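Side-chain contacts in N-acetyl-beta-D glucosaminidase (Rhizomucor miehei CAU432, PDB 4ZM6), which probably cleaves terminal N-acetylglucosamine from its substrates as a glycoside hydrolase family 3 enzyme and, through a GCN5-related region that binds acetyl-CoA, N-acetylates glucosamine: residues 322-325 / 326-330; 360-363 / 364-368; 375-379 / 380-384; 696-700 / 701-705; 725-728 / 729-733. All blocks are in the same frame, centred on the assembly; numbering follows the deposited sequence.

All five contacts are local, between neighbours on one continuous stretch, and they come in numerical order along the chain. Interactions 1 and 2 lie on helices 323-340 and 357-368, with centres about 45 Å apart; interaction 3 follows at the end of strand 373-377, its centre about 26 Å from that of interaction 2. Far along the chain come interaction 4, at the start of helix 700-709, and interaction 5, at the end of helix 721-731, with centres about 28 Å apart. The centres of interactions 1 and 4 are about 74 Å apart, so they lie in well-separated hydrolase and acetyltransferase regions of one chain. Interaction 2 alone comes near the bound acetyl-CoA.

Interaction 1 (322-325 / 326-330); sequences DKDE and IRQSL
Ser329 reaches back one turn to Glu325: its backbone N donates to Glu325 O at 3.0 Å, and its OG, placed beside its own backbone N (chi1 -59°), lies 3.1 Å from Glu325 O, the hydroxyl being hydrogen-bonded to Asp294 OD1. Gln328, extended beyond CG, runs back toward the first turn, where the amide group comes near the carboxylates of both Asp324 and Glu325, its plane steep to each. On another side, Ile326 N donates to Asp322 O at 3.2 Å, and the isoleucine CG1 rests on that carbonyl, 3.5 Å from Asp322 O. Outward of this shell stands the N-cap of helix 323-340. The carboxylate of Asp322 swings over the first turn, and OD1 accepts from Asp324 N at 3.1 Å, met on its anti side and 30° out of the carboxylate plane. Ile326 and Leu330 pack on Leu16, and Lys323 and Arg327 on Leu9, near the start of the hydrolase domain. Three acidic side chains within the first turn would be expected to interact favourably with the helix dipole, and Asp322 in addition occupies a backbone N-H that the helix itself leaves without a carbonyl partner.

Interaction 2 (360-363 / 364-368); sequences HATL and SKELY
Leu363 and Leu367 touch one turn apart through their branched ends, Leu363 CG lying 4.1 Å from Leu367 CD1. The two start differently: Leu363 sends CG anti to its own N (chi1 -176°), out to the side, whereas Leu367 keeps CG beside its N (chi1 -70°) and leans back toward it, and the pair meet at a slant. Glu366 also folds back, over the carbonyl of Thr362, and runs straight beyond CG; its OE2 makes a long, weak ion pair with Lys676, a residue that binds acetyl-CoA. Lys365 is kinked at chi2 (90°) and again at its last torsion, so its aliphatic chain lies over Ala361 O before the amine departs. All this is laid on regular i to i+4 bonding in the last turns of helix 357-368, including Leu367 N to Leu363 O at 2.8 Å and Ser364 N to His360 O at 3.1 Å. Leu367 packs on Ala110 and Val114 of helix 108-125, where His360 ND1 bonds to Glu121. Ser364 turns OG anti to its N, where it bonds to Tyr95 O and sits in plane at the edge of the Tyr368 ring, which packs on helix 503-513.

Interaction 3 (375-379 / 380-384); sequences VTNRK and NTLPI
Asn377 uses both ends of its amide to grip the backbone of Leu382. Its ND2 donates to Leu382 O at 2.9 Å, nearly straight (167°) and with the oxygen in the amide plane, while its OD1 accepts from Leu382 N at 3.2 Å. The side chain thus satisfies the N-H and C=O of one residue, much as a neighbouring strand would. The amide is brought there by CG standing anti to the backbone N (chi1 -165°), which directs it across the turn. Thr381 N is also near, 3.1 Å from Asn377 OD1, but badly angled for a bond. The backbone of Asn377 closes the turn itself: Asn380 N donates to Asn377 O at 3.1 Å, from well above the carbonyl plane, in a type I beta turn from Asn377 to Asn380. Asn380 follows with left-handed helical angles, and Leu382 comes alongside the Asn377 amide; a cis peptide then leads into Pro383. On the flank of the turn Lys379 CB lies 3.8 Å from Thr381 OG1. Arg378 finds its partners outside the loop, in salt bridges to Asp493 and Asp532 and a hydrogen bond to Pro490 O. The loop leaves strand 373-377, the outermost of six strands in a mixed sheet, next to antiparallel strand 494-497; Val375 and Thr376 form a classic beta bulge opposite Tyr495. Beyond the turn, Thr381 packs on Trp447 of strand 447-452, and Leu382 and Ile384 settle on Ile513 of helix 503-513.

Interaction 4 (696-700 / 701-705); sequences YKVPD and KIQAR
Gln703 hydrogen-bonds back to Val698: its side chain extends beyond CG, and NE2 donates to Val698 O at 2.9 Å, almost straight (172°) and in the plane of its own amide. Backbone bonds take up the chain from there, Gln703 N to Pro699 O at 3.2 Å and Ala704 N to Asp700 O at 2.8 Å, with a weak one from Ile702 N to Pro699 O. Together they form the first turn of helix 700-709, which links strands 686-692 and 711-715. Pro699 occupies the N-cap and, having no polar side chain, cannot cap through one; Val698 and Gln703 stand at the N' and N4 positions that a hydrophobic staple would use, and here the glutamine amide reaches past the cap to a carbonyl in the preceding loop. Apolar contacts accompany this bond. Val698 CG1, anti to its own N (chi1 175°), meets Gln703 CG at 3.5 Å, and Pro699 CB lies 4.2 Å from Ile702 CG1. Val698 also packs on Trp821 and Ile702 on Ile813, both of helix 811-825. The charged pair keeps its distance: Asp700 OD1 and Lys701 NZ are 4.5 Å apart, and a water bridges them, donating to OD1 and accepting from NZ.

Interaction 5 (725-728 / 729-733); sequences YAFQ and QRNFP
The rings of Phe727 and Phe732 lie side by side and point the same way. Phe727 CE2 comes to the edge of the Phe732 ring, close to its plane, 4.1 Å from Phe732 CD2; a little further along, Phe727 CZ meets Phe732 CE2. Asn731 ND2 approaches the Phe727 ring obliquely, 3.6 Å from CD1, with amide and ring planes 45° apart. Gln728 NE2 sits in plane at the edge of that same ring. At the other end of this amide, Gln728 OE1 rests 3.7 Å from Phe732 CB, and the Phe732 ring in turn meets that of Trp735. Phe727 sends CG anti to its backbone N (chi1 177°), carrying the ring toward Asn731. Phe727 O accepts two bonds, from Asn731 N at 2.9 Å and from Asn731 ND2 at 3.2 Å, the second helping to set the rotation of the amide near the ring. The helix ends here: Phe732 leaves helical angles, though its N still donates to Gln728 O at 2.8 Å, and Pro733, without an N-H, cannot continue the pattern. These are the last turns of helix 721-731. Phe727 packs on Val763 and Ser766 of strand 763-771 and on Ala803, and Asn731 OD1 accepts a weak bond from Gln804 N; Gln728 touches Tyr739, and Tyr725 leans on Leu736, Gln740 and Val743, all of helix 736-745.

Interaction 1 (322-325 / 326-330)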
# COMPACT_ATOMS: atom_id res chain seq x y z
N ASP A 322 -2.29 -9.87 -37.95
CA ASP A 322 -1.47 -11.00 -37.54
C ASP A 322 -2.40 -12.16 -37.19
O ASP A 322 -3.09 -12.14 -36.17
CB ASP A 322 -0.59 -10.63 -36.35
CG ASP A 322 0.54 -11.63 -36.12
OD1 ASP A 322 0.38 -12.82 -36.46
OD2 ASP A 322 1.59 -11.22 -35.58
N LYS A 323 -2.42 -13.16 -38.07
CA LYS A 323 -3.27 -14.35 -37.91
C LYS A 323 -3.00 -15.12 -36.61
O LYS A 323 -3.91 -15.71 -36.04
CB LYS A 323 -3.10 -15.28 -39.12
CG LYS A 323 -3.98 -14.91 -40.31
CD LYS A 323 -3.28 -15.11 -41.65
CE LYS A 323 -2.73 -13.79 -42.20
NZ LYS A 323 -2.12 -13.94 -43.55
N ASP A 324 -1.75 -15.10 -36.16
CA ASP A 324 -1.38 -15.74 -34.90
C ASP A 324 -2.03 -15.04 -33.70
O ASP A 324 -2.43 -15.70 -32.73
CB ASP A 324 0.14 -15.76 -34.75
CG ASP A 324 0.62 -16.79 -33.75
OD1 ASP A 324 0.35 -16.63 -32.55
OD2 ASP A 324 1.28 -17.77 -34.18
N GLU A 325 -2.13 -13.71 -33.76
CA GLU A 325 -2.70 -12.92 -32.67
C GLU A 325 -4.22 -13.07 -32.59
O GLU A 325 -4.79 -13.07 -31.50
CB GLU A 325 -2.33 -11.43 -32.83
CG GLU A 325 -2.45 -10.60 -31.56
CD GLU A 325 -1.50 -11.03 -30.45
OE1 GLU A 325 -1.84 -10.86 -29.26
OE2 GLU A 325 -0.40 -11.56 -30.76
N ILE A 326 -4.87 -13.22 -33.75
CA ILE A 326 -6.33 -13.41 -33.81
C ILE A 326 -6.74 -14.77 -33.23
O ILE A 326 -7.82 -14.90 -32.64
CB ILE A 326 -6.86 -13.27 -35.26
CG1 ILE A 326 -6.59 -11.87 -35.82
CG2 ILE A 326 -8.36 -13.59 -35.33
CD1 ILE A 326 -7.54 -10.79 -35.33
N ARG A 327 -5.89 -15.78 -33.40
CA ARG A 327 -6.10 -17.09 -32.78
C ARG A 327 -6.17 -16.96 -31.25
O ARG A 327 -7.10 -17.47 -30.62
CB ARG A 327 -4.98 -18.06 -33.15
CG ARG A 327 -4.99 -18.53 -34.60
CD ARG A 327 -6.11 -19.53 -34.87
NE ARG A 327 -5.70 -20.59 -35.80
CZ ARG A 327 -4.93 -21.63 -35.47
NH1 ARG A 327 -4.47 -21.78 -34.23
NH2 ARG A 327 -4.63 -22.54 -36.39
N GLN A 328 -5.18 -16.27 -30.69
CA GLN A 328 -5.12 -16.01 -29.24
C GLN A 328 -6.33 -15.22 -28.75
O GLN A 328 -6.80 -15.45 -27.64
CB GLN A 328 -3.84 -15.26 -28.88
CG GLN A 328 -2.57 -16.08 -29.03
CD GLN A 328 -1.34 -15.21 -29.20
OE1 GLN A 328 -0.61 -15.33 -30.18
NE2 GLN A 328 -1.11 -14.31 -28.25
N SER A 329 -6.81 -14.28 -29.57
CA SER A 329 -8.03 -13.53 -29.25
C SER A 329 -9.25 -14.44 -29.23
O SER A 329 -10.06 -14.39 -28.30
CB SER A 329 -8.24 -12.40 -30.26
OG SER A 329 -7.14 -11.50 -30.26
N LEU A 330 -9.39 -15.28 -30.25
CA LEU A 330 -10.48 -16.25 -30.34
C LEU A 330 -10.43 -17.27 -29.19
O LEU A 330 -11.47 -17.74 -28.72
CB LEU A 330 -10.44 -16.98 -31.68
CG LEU A 330 -10.82 -16.10 -32.88
CD1 LEU A 330 -10.23 -16.63 -34.18
CD2 LEU A 330 -12.33 -15.99 -32.98

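Interaction 2 (360-363 / 364-368)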
# COMPACT_ATOMS: atom_id res chain seq x y z
N HIS A 360 -35.42 -7.19 -3.94
CA HIS A 360 -34.63 -6.09 -4.51
C HIS A 360 -35.31 -4.74 -4.28
O HIS A 360 -34.64 -3.72 -4.15
CB HIS A 360 -34.39 -6.29 -6.01
CG HIS A 360 -33.64 -7.55 -6.34
ND1 HIS A 360 -33.47 -7.99 -7.64
CD2 HIS A 360 -33.05 -8.47 -5.55
CE1 HIS A 360 -32.79 -9.12 -7.63
NE2 HIS A 360 -32.52 -9.43 -6.37
N ALA A 361 -36.64 -4.74 -4.26
CA ALA A 361 -37.39 -3.53 -3.98
C ALA A 361 -37.11 -3.04 -2.58
O ALA A 361 -36.93 -1.84 -2.38
CB ALA A 361 -38.88 -3.75 -4.18
N THR A 362 -37.06 -3.95 -1.61
CA THR A 362 -36.85 -3.55 -0.22
C THR A 362 -35.38 -3.20 0.03
O THR A 362 -35.07 -2.46 0.97
CB THR A 362 -37.32 -4.60 0.82
OG1 THR A 362 -36.31 -5.59 1.00
CG2 THR A 362 -38.64 -5.27 0.39
N LEU A 363 -34.49 -3.73 -0.80
CA LEU A 363 -33.08 -3.33 -0.76
C LEU A 363 -32.96 -1.87 -1.19
O LEU A 363 -32.28 -1.08 -0.53
CB LEU A 363 -32.24 -4.23 -1.68
CG LEU A 363 -30.72 -4.00 -1.69
CD1 LEU A 363 -30.10 -4.32 -0.34
CD2 LEU A 363 -30.05 -4.82 -2.78
N SER A 364 -33.63 -1.52 -2.28
CA SER A 364 -33.62 -0.16 -2.80
C SER A 364 -34.07 0.86 -1.75
O SER A 364 -33.40 1.87 -1.55
CB SER A 364 -34.51 -0.05 -4.04
OG SER A 364 -34.44 1.25 -4.60
N LYS A 365 -35.20 0.61 -1.09
CA LYS A 365 -35.68 1.49 -0.01
C LYS A 365 -34.63 1.63 1.08
O LYS A 365 -34.35 2.74 1.54
CB LYS A 365 -36.98 0.95 0.62
CG LYS A 365 -38.27 1.31 -0.11
CD LYS A 365 -38.65 0.26 -1.15
CE LYS A 365 -40.07 0.45 -1.67
NZ LYS A 365 -41.11 0.04 -0.67
N GLU A 366 -34.07 0.49 1.50
CA GLU A 366 -33.09 0.45 2.58
C GLU A 366 -31.81 1.20 2.25
O GLU A 366 -31.29 1.95 3.08
CB GLU A 366 -32.76 -1.00 2.95
CG GLU A 366 -33.85 -1.69 3.76
CD GLU A 366 -33.68 -3.20 3.86
OE1 GLU A 366 -32.84 -3.79 3.15
OE2 GLU A 366 -34.42 -3.81 4.68
N LEU A 367 -31.30 1.02 1.03
CA LEU A 367 -30.06 1.67 0.63
C LEU A 367 -30.24 3.16 0.43
O LEU A 367 -29.47 3.94 0.98
CB LEU A 367 -29.48 1.05 -0.65
CG LEU A 367 -28.91 -0.37 -0.52
CD1 LEU A 367 -28.20 -0.75 -1.82
CD2 LEU A 367 -27.97 -0.50 0.67
N TYR A 368 -31.26 3.55 -0.33
CA TYR A 368 -31.43 4.96 -0.70
C TYR A 368 -31.61 5.89 0.50
O TYR A 368 -31.27 7.06 0.40
CB TYR A 368 -32.57 5.15 -1.71
CG TYR A 368 -32.15 4.90 -3.15
CD1 TYR A 368 -31.33 5.80 -3.82
CD2 TYR A 368 -32.57 3.76 -3.83
CE1 TYR A 368 -30.94 5.57 -5.13
CE2 TYR A 368 -32.19 3.53 -5.15
CZ TYR A 368 -31.38 4.44 -5.79
OH TYR A 368 -30.99 4.22 -7.10

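Interaction 3 (375-379 / 380-384)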
# COMPACT_ATOMS: atom_id res chain seq x y z
N VAL A 375 -25.18 18.92 2.54
CA VAL A 375 -23.83 19.46 2.38
C VAL A 375 -23.65 20.73 3.20
O VAL A 375 -22.63 20.90 3.88
CB VAL A 375 -23.54 19.72 0.89
CG1 VAL A 375 -22.12 20.25 0.70
CG2 VAL A 375 -23.73 18.44 0.08
N THR A 376 -24.61 21.64 3.13
CA THR A 376 -24.61 22.81 4.00
C THR A 376 -26.00 23.03 4.56
O THR A 376 -27.00 22.62 3.98
CB THR A 376 -24.11 24.09 3.30
OG1 THR A 376 -24.97 24.42 2.20
CG2 THR A 376 -22.68 23.90 2.79
N ASN A 377 -26.04 23.69 5.72
CA ASN A 377 -27.27 23.94 6.44
C ASN A 377 -26.98 25.02 7.48
O ASN A 377 -27.19 24.83 8.68
CB ASN A 377 -27.77 22.64 7.08
CG ASN A 377 -29.22 22.72 7.54
OD1 ASN A 377 -29.96 23.64 7.18
ND2 ASN A 377 -29.62 21.76 8.34
N ARG A 378 -26.47 26.15 6.99
CA ARG A 378 -26.00 27.24 7.85
C ARG A 378 -27.07 27.83 8.77
O ARG A 378 -26.76 28.23 9.89
CB ARG A 378 -25.37 28.36 6.99
CG ARG A 378 -23.84 28.32 6.93
CD ARG A 378 -23.28 27.79 5.63
NE ARG A 378 -23.46 28.73 4.52
CZ ARG A 378 -22.87 28.66 3.33
NH1 ARG A 378 -22.01 27.68 3.04
NH2 ARG A 378 -23.13 29.58 2.41
N LYS A 379 -28.32 27.90 8.31
CA LYS A 379 -29.43 28.45 9.10
C LYS A 379 -30.30 27.37 9.76
O LYS A 379 -31.35 27.68 10.30
CB LYS A 379 -30.33 29.32 8.22
CG LYS A 379 -29.61 30.33 7.35
CD LYS A 379 -29.00 31.47 8.14
CE LYS A 379 -29.14 32.79 7.39
NZ LYS A 379 -28.61 33.95 8.16
N ASN A 380 -29.87 26.11 9.71
CA ASN A 380 -30.68 24.98 10.19
C ASN A 380 -32.08 24.93 9.58
O ASN A 380 -33.02 24.46 10.23
CB ASN A 380 -30.74 24.96 11.72
CG ASN A 380 -29.43 24.52 12.35
OD1 ASN A 380 -29.13 23.34 12.42
ND2 ASN A 380 -28.66 25.49 12.82
N THR A 381 -32.21 25.38 8.34
CA THR A 381 -33.46 25.30 7.59
C THR A 381 -33.96 23.86 7.55
O THR A 381 -35.14 23.60 7.78
CB THR A 381 -33.26 25.80 6.14
OG1 THR A 381 -32.68 27.12 6.17
CG2 THR A 381 -34.58 25.84 5.38
N LEU A 382 -33.04 22.93 7.28
CA LEU A 382 -33.35 21.50 7.31
C LEU A 382 -33.18 20.97 8.72
O LEU A 382 -32.23 21.35 9.41
CB LEU A 382 -32.41 20.71 6.40
CG LEU A 382 -32.48 20.91 4.89
CD1 LEU A 382 -31.51 19.95 4.22
CD2 LEU A 382 -33.90 20.72 4.37
N PRO A 383 -34.08 20.08 9.17
CA PRO A 383 -35.25 19.61 8.43
C PRO A 383 -36.34 20.65 8.46
O PRO A 383 -36.41 21.44 9.41
CB PRO A 383 -35.66 18.36 9.20
CG PRO A 383 -35.21 18.61 10.59
CD PRO A 383 -33.99 19.49 10.51
N ILE A 384 -37.16 20.69 7.41
CA ILE A 384 -38.28 21.63 7.35
C ILE A 384 -39.52 21.00 7.98
O ILE A 384 -39.76 19.79 7.85
CB ILE A 384 -38.59 22.14 5.91
CG1 ILE A 384 -39.10 21.02 4.99
CG2 ILE A 384 -37.36 22.80 5.31
CD1 ILE A 384 -39.73 21.55 3.72

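Interaction 4 (696-700 / 701-705)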
# COMPACT_ATOMS: atom_id res chain seq x y z
N TYR A 696 -17.86 -40.09 37.28
CA TYR A 696 -18.19 -40.75 36.02
C TYR A 696 -17.60 -42.14 35.97
O TYR A 696 -16.40 -42.33 36.20
CB TYR A 696 -17.70 -39.93 34.82
CG TYR A 696 -17.79 -40.69 33.50
CD1 TYR A 696 -18.98 -40.75 32.79
CD2 TYR A 696 -16.68 -41.37 32.99
CE1 TYR A 696 -19.07 -41.46 31.60
CE2 TYR A 696 -16.77 -42.08 31.80
CZ TYR A 696 -17.96 -42.12 31.11
OH TYR A 696 -18.04 -42.82 29.93
N LYS A 697 -18.45 -43.11 35.64
CA LYS A 697 -18.02 -44.49 35.41
C LYS A 697 -18.43 -44.89 34.00
O LYS A 697 -19.52 -44.56 33.54
CB LYS A 697 -18.68 -45.41 36.44
CG LYS A 697 -17.84 -46.63 36.81
CD LYS A 697 -16.75 -46.29 37.82
CE LYS A 697 -17.29 -46.10 39.23
NZ LYS A 697 -17.98 -47.31 39.76
N VAL A 698 -17.54 -45.61 33.31
CA VAL A 698 -17.85 -46.13 31.97
C VAL A 698 -18.95 -47.18 32.11
O VAL A 698 -18.75 -48.19 32.79
CB VAL A 698 -16.61 -46.77 31.30
CG1 VAL A 698 -16.97 -47.41 29.97
CG2 VAL A 698 -15.52 -45.72 31.11
N PRO A 699 -20.12 -46.95 31.48
CA PRO A 699 -21.22 -47.91 31.56
C PRO A 699 -20.79 -49.34 31.18
O PRO A 699 -19.95 -49.51 30.30
CB PRO A 699 -22.23 -47.37 30.55
CG PRO A 699 -21.98 -45.91 30.51
CD PRO A 699 -20.49 -45.75 30.70
N ASP A 700 -21.39 -50.33 31.83
CA ASP A 700 -20.95 -51.72 31.72
C ASP A 700 -21.18 -52.30 30.33
O ASP A 700 -20.39 -53.13 29.85
CB ASP A 700 -21.64 -52.61 32.76
CG ASP A 700 -21.56 -52.03 34.16
OD1 ASP A 700 -22.34 -51.10 34.46
OD2 ASP A 700 -20.72 -52.50 34.96
N LYS A 701 -22.27 -51.88 29.68
CA LYS A 701 -22.61 -52.34 28.33
C LYS A 701 -21.45 -52.05 27.37
O LYS A 701 -21.10 -52.88 26.53
CB LYS A 701 -23.89 -51.66 27.81
CG LYS A 701 -25.06 -51.64 28.79
CD LYS A 701 -25.20 -50.28 29.49
CE LYS A 701 -25.70 -50.42 30.92
NZ LYS A 701 -25.36 -49.23 31.74
N ILE A 702 -20.85 -50.87 27.53
CA ILE A 702 -19.80 -50.40 26.63
C ILE A 702 -18.48 -51.10 26.94
O ILE A 702 -17.76 -51.51 26.03
CB ILE A 702 -19.65 -48.86 26.72
CG1 ILE A 702 -21.03 -48.19 26.59
CG2 ILE A 702 -18.69 -48.35 25.65
CD1 ILE A 702 -21.01 -46.70 26.32
N GLN A 703 -18.18 -51.25 28.23
CA GLN A 703 -17.02 -52.03 28.68
C GLN A 703 -17.07 -53.44 28.11
O GLN A 703 -16.08 -53.92 27.56
CB GLN A 703 -16.99 -52.13 30.20
CG GLN A 703 -16.77 -50.81 30.91
CD GLN A 703 -16.18 -50.98 32.30
OE1 GLN A 703 -15.34 -51.86 32.51
NE2 GLN A 703 -16.59 -50.14 33.24
N ALA A 704 -18.23 -54.07 28.25
CA ALA A 704 -18.46 -55.42 27.73
C ALA A 704 -18.35 -55.47 26.21
O ALA A 704 -17.75 -56.39 25.66
CB ALA A 704 -19.83 -55.92 28.17
N ARG A 705 -18.93 -54.47 25.54
CA ARG A 705 -18.87 -54.37 24.08
C ARG A 705 -17.42 -54.23 23.60
O ARG A 705 -16.97 -54.97 22.72
CB ARG A 705 -19.71 -53.19 23.59
CG ARG A 705 -19.94 -53.15 22.08
CD ARG A 705 -21.17 -53.93 21.65
NE ARG A 705 -21.65 -53.50 20.33
CZ ARG A 705 -22.36 -52.40 20.09
NH1 ARG A 705 -22.71 -51.58 21.08
NH2 ARG A 705 -22.74 -52.12 18.84
O HOH W 1 -23.65 -48.60 33.92

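Interaction 5 (725-728 / 729-733)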
# COMPACT_ATOMS: atom_id res chain seq x y z
N TYR A 725 -2.10 -40.03 10.76
CA TYR A 725 -2.28 -39.21 9.57
C TYR A 725 -2.91 -40.02 8.43
O TYR A 725 -3.85 -39.57 7.78
CB TYR A 725 -0.95 -38.58 9.11
CG TYR A 725 -0.34 -37.55 10.06
CD1 TYR A 725 -1.02 -37.09 11.19
CD2 TYR A 725 0.92 -37.00 9.79
CE1 TYR A 725 -0.45 -36.14 12.03
CE2 TYR A 725 1.49 -36.05 10.63
CZ TYR A 725 0.80 -35.63 11.75
OH TYR A 725 1.37 -34.69 12.58
N ALA A 726 -2.42 -41.24 8.21
CA ALA A 726 -3.00 -42.14 7.21
C ALA A 726 -4.50 -42.34 7.46
O ALA A 726 -5.30 -42.34 6.52
CB ALA A 726 -2.29 -43.48 7.24
N PHE A 727 -4.86 -42.50 8.73
CA PHE A 727 -6.25 -42.65 9.13
C PHE A 727 -7.06 -41.42 8.75
O PHE A 727 -8.05 -41.52 8.03
CB PHE A 727 -6.33 -42.88 10.63
CG PHE A 727 -7.73 -42.97 11.16
CD1 PHE A 727 -8.44 -44.15 11.07
CD2 PHE A 727 -8.33 -41.88 11.77
CE1 PHE A 727 -9.73 -44.24 11.57
CE2 PHE A 727 -9.61 -41.96 12.28
CZ PHE A 727 -10.32 -43.15 12.17
N GLN A 728 -6.62 -40.25 9.21
CA GLN A 728 -7.30 -38.99 8.91
C GLN A 728 -7.41 -38.72 7.40
O GLN A 728 -8.44 -38.26 6.92
CB GLN A 728 -6.59 -37.81 9.60
CG GLN A 728 -6.67 -37.84 11.12
CD GLN A 728 -8.08 -37.64 11.63
OE1 GLN A 728 -8.73 -36.67 11.30
NE2 GLN A 728 -8.55 -38.57 12.46
N GLN A 729 -6.35 -39.03 6.66
CA GLN A 729 -6.36 -38.83 5.21
C GLN A 729 -7.44 -39.67 4.53
O GLN A 729 -8.11 -39.18 3.62
CB GLN A 729 -5.00 -39.15 4.61
CG GLN A 729 -4.96 -39.12 3.09
CD GLN A 729 -3.60 -39.52 2.55
OE1 GLN A 729 -3.16 -40.67 2.71
NE2 GLN A 729 -2.92 -38.59 1.90
N ARG A 730 -7.59 -40.92 4.93
CA ARG A 730 -8.61 -41.78 4.33
C ARG A 730 -10.03 -41.41 4.80
O ARG A 730 -10.95 -41.38 3.99
CB ARG A 730 -8.34 -43.27 4.60
CG ARG A 730 -9.43 -44.19 4.07
CD ARG A 730 -9.01 -45.65 3.99
NE ARG A 730 -10.03 -46.48 3.34
CZ ARG A 730 -10.24 -46.54 2.02
NH1 ARG A 730 -9.50 -45.82 1.17
NH2 ARG A 730 -11.19 -47.33 1.54
N ASN A 731 -10.19 -41.11 6.08
CA ASN A 731 -11.52 -41.06 6.69
C ASN A 731 -12.05 -39.67 7.05
O ASN A 731 -13.26 -39.43 6.95
CB ASN A 731 -11.56 -41.96 7.92
CG ASN A 731 -11.31 -43.42 7.58
OD1 ASN A 731 -12.16 -44.09 6.99
ND2 ASN A 731 -10.14 -43.93 7.96
N PHE A 732 -11.18 -38.77 7.50
CA PHE A 732 -11.61 -37.43 7.90
C PHE A 732 -10.60 -36.37 7.49
O PHE A 732 -10.09 -35.63 8.34
CB PHE A 732 -11.85 -37.39 9.41
CG PHE A 732 -12.82 -38.42 9.89
CD1 PHE A 732 -14.18 -38.14 9.92
CD2 PHE A 732 -12.38 -39.67 10.29
CE1 PHE A 732 -15.09 -39.10 10.36
CE2 PHE A 732 -13.28 -40.63 10.73
CZ PHE A 732 -14.64 -40.35 10.76
N PRO A 733 -10.33 -36.25 6.17
CA PRO A 733 -9.23 -35.41 5.66
C PRO A 733 -9.36 -33.95 6.09
O PRO A 733 -8.35 -33.25 6.22
CB PRO A 733 -9.37 -35.52 4.13
CG PRO A 733 -10.35 -36.62 3.88
CD PRO A 733 -11.22 -36.70 5.09